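Type-2Aa cytolytic delta-endotoxin (Bacillus thuringiensis serovar kyushuensis, PDB 1CBY) kills the larvae of dipteran insects by forming pores in the epithelial cell membrane of the midgut. Local coordinates at residues A67-P70 with L71-N74; N85-P88 with N89-I92. All coordinates share one frame; numbering follows the deposited sequence.

Contact 1: A67-P70 with L71-N74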
ATOM      1  N   ALA A  67      18.114 -12.760  -4.987  1.00 26.25           N
ATOM      2  CA  ALA A  67      17.707 -14.036  -4.417  1.00 23.92           C
ATOM      3  C   ALA A  67      16.602 -14.672  -5.252  1.00 23.52           C
ATOM      4  O   ALA A  67      16.338 -15.865  -5.122  1.00 23.31           O
ATOM      5  CB  ALA A  67      17.249 -13.852  -2.976  1.00 25.73           C
ATOM      6  N   ILE A  68      15.940 -13.867  -6.083  1.00 28.61           N
ATOM      7  CA  ILE A  68      14.864 -14.353  -6.952  1.00 27.51           C
ATOM      8  C   ILE A  68      15.481 -14.865  -8.251  1.00 30.58           C
ATOM      9  O   ILE A  68      16.104 -14.099  -8.984  1.00 25.36           O
ATOM     10  CB  ILE A  68      13.873 -13.232  -7.349  1.00 25.83           C
ATOM     11  CG1 ILE A  68      13.478 -12.381  -6.136  1.00 23.24           C
ATOM     12  CG2 ILE A  68      12.642 -13.844  -8.004  1.00 18.69           C
ATOM     13  CD1 ILE A  68      12.721 -13.129  -5.072  1.00 29.95           C
ATOM     14  N   ASP A  69      15.305 -16.154  -8.533  1.00 34.25           N
ATOM     15  CA  ASP A  69      15.835 -16.755  -9.753  1.00 35.75           C
ATOM     16  C   ASP A  69      15.172 -16.084 -10.955  1.00 35.07           C
ATOM     17  O   ASP A  69      13.966 -16.229 -11.165  1.00 29.75           O
ATOM     18  CB  ASP A  69      15.540 -18.255  -9.774  1.00 43.58           C
ATOM     19  CG  ASP A  69      16.281 -18.977 -10.881  1.00 47.39           C
ATOM     20  OD1 ASP A  69      16.071 -18.640 -12.065  1.00 42.51           O
ATOM     21  OD2 ASP A  69      17.072 -19.890 -10.566  1.00 54.13           O
ATOM     22  N   PRO A  70      15.974 -15.437 -11.818  1.00 35.95           N
ATOM     23  CA  PRO A  70      15.488 -14.733 -13.011  1.00 35.21           C
ATOM     24  C   PRO A  70      14.673 -15.560 -14.002  1.00 35.97           C
ATOM     25  O   PRO A  70      13.844 -15.012 -14.723  1.00 35.91           O
ATOM     26  CB  PRO A  70      16.775 -14.194 -13.635  1.00 27.46           C
ATOM     27  CG  PRO A  70      17.794 -15.214 -13.235  1.00 32.73           C
ATOM     28  CD  PRO A  70      17.448 -15.455 -11.790  1.00 35.22           C
ATOM     29  N   LEU A  71      14.886 -16.871 -14.020  1.00 37.12           N
ATOM     30  CA  LEU A  71      14.162 -17.737 -14.943  1.00 43.00           C
ATOM     31  C   LEU A  71      12.921 -18.412 -14.370  1.00 47.35           C
ATOM     32  O   LEU A  71      11.856 -18.365 -14.982  1.00 50.64           O
ATOM     33  CB  LEU A  71      15.109 -18.772 -15.561  1.00 41.08           C
ATOM     34  CG  LEU A  71      16.158 -18.198 -16.521  1.00 35.97           C
ATOM     35  CD1 LEU A  71      17.118 -19.285 -16.957  1.00 40.11           C
ATOM     36  CD2 LEU A  71      15.475 -17.569 -17.726  1.00 34.00           C
ATOM     37  N   ASN A  72      13.049 -19.054 -13.212  1.00 51.07           N
ATOM     38  CA  ASN A  72      11.899 -19.725 -12.602  1.00 50.76           C
ATOM     39  C   ASN A  72      11.171 -18.895 -11.556  1.00 46.00           C
ATOM     40  O   ASN A  72      10.178 -19.339 -10.989  1.00 42.05           O
ATOM     41  CB  ASN A  72      12.266 -21.107 -12.040  1.00 57.80           C
ATOM     42  CG  ASN A  72      13.680 -21.174 -11.508  1.00 66.22           C
ATOM     43  OD1 ASN A  72      14.636 -20.906 -12.233  1.00 70.78           O
ATOM     44  ND2 ASN A  72      13.825 -21.558 -10.247  1.00 74.26           N
ATOM     45  N   LEU A  73      11.679 -17.691 -11.310  1.00 44.89           N
ATOM     46  CA  LEU A  73      11.095 -16.751 -10.355  1.00 46.78           C
ATOM     47  C   LEU A  73      10.868 -17.237  -8.921  1.00 44.18           C
ATOM     48  O   LEU A  73      10.057 -16.672  -8.187  1.00 45.36           O
ATOM     49  CB  LEU A  73       9.817 -16.138 -10.933  1.00 47.81           C
ATOM     50  CG  LEU A  73      10.100 -15.142 -12.061  1.00 51.71           C
ATOM     51  CD1 LEU A  73       8.814 -14.685 -12.719  1.00 60.06           C
ATOM     52  CD2 LEU A  73      10.869 -13.954 -11.502  1.00 53.21           C
ATOM     53  N   ASN A  74      11.627 -18.243  -8.507  1.00 41.33           N
ATOM     54  CA  ASN A  74      11.506 -18.770  -7.157  1.00 40.52           C
ATOM     55  C   ASN A  74      12.552 -18.111  -6.278  1.00 37.59           C
ATOM     56  O   ASN A  74      13.636 -17.769  -6.747  1.00 40.55           O
ATOM     57  CB  ASN A  74      11.708 -20.285  -7.143  1.00 49.49           C
ATOM     58  CG  ASN A  74      11.368 -20.907  -5.797  1.00 58.35           C
ATOM     59  OD1 ASN A  74      10.361 -20.560  -5.180  1.00 66.51           O
ATOM     60  ND2 ASN A  74      12.202 -21.829  -5.338  1.00 61.73           N
TER
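Asp69 folds its carboxylate back over the following turn, where OD1 takes two successive backbone N-H groups. The bond from Leu71 N to Asp69 OD1 measures 2.9 Å and arrives nearly in line with the C-O bond; the one from Asn72 N to the same OD1 is longer, 3.3 Å, and comes from above the carboxylate plane. With CG anti to the backbone N (chi1 -169°), the carboxylate lies beside its own carbonyl carbon, which places OD1 within bonding distance of the two N-H groups. Two N-H groups on one oxygen would be expected to stabilise a negative charge there. The backbone of Asp69 takes part as well: its O receives a weak bond from Leu73 N at 2.7 Å, and its N donates to Asn74 O at 2.9 Å. The two bonds to OD1 and the weak one to Asp69 O make an Asx motif, whose alpha turn rests on that weak bond. The two main-chain bonds, with Leu73 in a left-handed conformation, resemble a six-residue (type 2) beta-bulge loop. Leu73 points its CB away, yet with CG beside its backbone N (chi1 -72°) its end comes back to the Asp69 carbonyl and Ile68. There CD2 lies 3.9 Å from both Asp69 O and Ile68 CG2, the two side chains crossing at a slant. A backbone hydrogen bond between Ala67 and Asn76 joins the two limbs just beyond. The loop joins helices 54-63 and 77-84: Ile68 packs on Phe43, Phe75 and Asn170, and Asn74 touches Tyr168, so the bend rests against strand 165-175.

Contact 2: N85-P88 with N89-I92; sequences NGIP and NSAI
Ser90 and Ile87 supply the hydrogen bond that spans this turn: Ser90 OG donates to Ile87 O at 2.8 Å. The hydroxyl stands well above the carbonyl plane, and the angle at the oxygen is 113°, so the carbonyl is met from over its face. Ser90 OG sits between its own backbone N and carbonyl carbon (chi1 54°), which lifts it from the start of the strand to the preceding loop.

In van der Waals contact, the same hydroxyl oxygen also rests against CB and CG2 of Ile87. Across the open end of the turn, the terminal methyl CD1 of Ile92, carried on an extended chain, meets the ND2 side of the Asn85 amide, the two side chains crossing at about a right angle.

In the backbone, Asn89, in left-handed helical angles, contributes to the reversal; the two limbs run 155° apart.

The turn leads from helix 77-84 into strand 90-102. Asn89 and Ala91 pair with Ala225 and Val223 of antiparallel strand 210-225, whose Gln224 NE2 bonds Pro88 O, while Ile87 packs on Leu60 and Ala63 of helix 54-63.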
ATOM      1  N   ASN A  85      25.093 -12.778   4.261  1.00 45.81           N
ATOM      2  CA  ASN A  85      26.416 -12.784   4.872  1.00 47.13           C
ATOM      3  C   ASN A  85      27.436 -11.917   4.145  1.00 43.17           C
ATOM      4  O   ASN A  85      28.626 -11.967   4.457  1.00 47.44           O
ATOM      5  CB  ASN A  85      26.941 -14.218   4.997  1.00 53.08           C
ATOM      6  CG  ASN A  85      26.179 -15.030   6.031  1.00 59.34           C
ATOM      7  OD1 ASN A  85      25.817 -16.182   5.794  1.00 62.46           O
ATOM      8  ND2 ASN A  85      25.931 -14.432   7.189  1.00 65.02           N
ATOM      9  N   GLY A  86      26.971 -11.124   3.182  1.00 39.09           N
ATOM     10  CA  GLY A  86      27.861 -10.254   2.435  1.00 34.01           C
ATOM     11  C   GLY A  86      27.577  -8.778   2.664  1.00 33.27           C
ATOM     12  O   GLY A  86      28.388  -7.919   2.302  1.00 31.51           O
ATOM     13  N   ILE A  87      26.413  -8.475   3.234  1.00 31.95           N
ATOM     14  CA  ILE A  87      26.040  -7.092   3.509  1.00 32.24           C
ATOM     15  C   ILE A  87      26.962  -6.566   4.609  1.00 37.01           C
ATOM     16  O   ILE A  87      27.154  -7.219   5.639  1.00 39.76           O
ATOM     17  CB  ILE A  87      24.577  -6.973   4.005  1.00 34.12           C
ATOM     18  CG1 ILE A  87      23.601  -7.621   3.015  1.00 36.02           C
ATOM     19  CG2 ILE A  87      24.221  -5.513   4.224  1.00 30.58           C
ATOM     20  CD1 ILE A  87      23.504  -6.923   1.683  1.00 35.42           C
ATOM     21  N   PRO A  88      27.594  -5.409   4.376  1.00 36.63           N
ATOM     22  CA  PRO A  88      28.494  -4.837   5.381  1.00 35.08           C
ATOM     23  C   PRO A  88      27.773  -4.264   6.599  1.00 35.43           C
ATOM     24  O   PRO A  88      26.702  -3.666   6.473  1.00 33.97           O
ATOM     25  CB  PRO A  88      29.218  -3.742   4.599  1.00 34.14           C
ATOM     26  CG  PRO A  88      28.204  -3.330   3.575  1.00 39.17           C
ATOM     27  CD  PRO A  88      27.664  -4.656   3.116  1.00 33.82           C
ATOM     28  N   ASN A  89      28.373  -4.466   7.774  1.00 36.56           N
ATOM     29  CA  ASN A  89      27.862  -3.971   9.060  1.00 34.69           C
ATOM     30  C   ASN A  89      26.460  -4.452   9.408  1.00 31.53           C
ATOM     31  O   ASN A  89      25.595  -3.658   9.783  1.00 24.89           O
ATOM     32  CB  ASN A  89      27.908  -2.438   9.100  1.00 40.44           C
ATOM     33  CG  ASN A  89      29.233  -1.883   8.619  1.00 50.99           C
ATOM     34  OD1 ASN A  89      30.294  -2.432   8.915  1.00 60.89           O
ATOM     35  ND2 ASN A  89      29.176  -0.811   7.842  1.00 56.81           N
ATOM     36  N   SER A  90      26.255  -5.761   9.338  1.00 33.07           N
ATOM     37  CA  SER A  90      24.956  -6.344   9.628  1.00 34.62           C
ATOM     38  C   SER A  90      25.106  -7.689  10.325  1.00 37.05           C
ATOM     39  O   SER A  90      26.222  -8.152  10.552  1.00 43.23           O
ATOM     40  CB  SER A  90      24.165  -6.512   8.325  1.00 35.84           C
ATOM     41  OG  SER A  90      24.902  -7.244   7.359  1.00 31.28           O
ATOM     42  N   ALA A  91      23.979  -8.310  10.658  1.00 36.21           N
ATOM     43  CA  ALA A  91      23.972  -9.608  11.317  1.00 35.81           C
ATOM     44  C   ALA A  91      22.631 -10.290  11.082  1.00 36.60           C
ATOM     45  O   ALA A  91      21.583  -9.641  11.127  1.00 39.56           O
ATOM     46  CB  ALA A  91      24.220  -9.440  12.810  1.00 37.46           C
ATOM     47  N   ILE A  92      22.674 -11.590  10.802  1.00 36.64           N
ATOM     48  CA  ILE A  92      21.466 -12.374  10.555  1.00 34.62           C
ATOM     49  C   ILE A  92      20.863 -12.801  11.886  1.00 33.76           C
ATOM     50  O   ILE A  92      21.445 -13.607  12.610  1.00 38.69           O
ATOM     51  CB  ILE A  92      21.772 -13.629   9.711  1.00 32.32           C
ATOM     52  CG1 ILE A  92      22.369 -13.221   8.366  1.00 34.07           C
ATOM     53  CG2 ILE A  92      20.512 -14.443   9.501  1.00 28.52           C
ATOM     54  CD1 ILE A  92      22.734 -14.388   7.489  1.00 40.76           C
TER

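In the fold
From the N terminus, the chain passes through helix 54-63 and enters contact 1, which closes the loop between that helix and helix 77-84. Contact 2 follows at the far end of helix 77-84 and closes the loop leading into strand 90-102. The two turns are therefore in series, and neither nests in nor crosses the other. The centres of contacts 1 and 2 are 22 Å apart and their nearest atoms about 10 Å apart, with no direct touch. Helices 54-63 and 77-84 form the pair on one side of the sheet in this alpha/beta Cyt toxin fold. Contact 1 links them in sequence and rests on strand 165-175; contact 2 leaves helix 77-84, packs on helix 54-63 and pairs with strand 210-225.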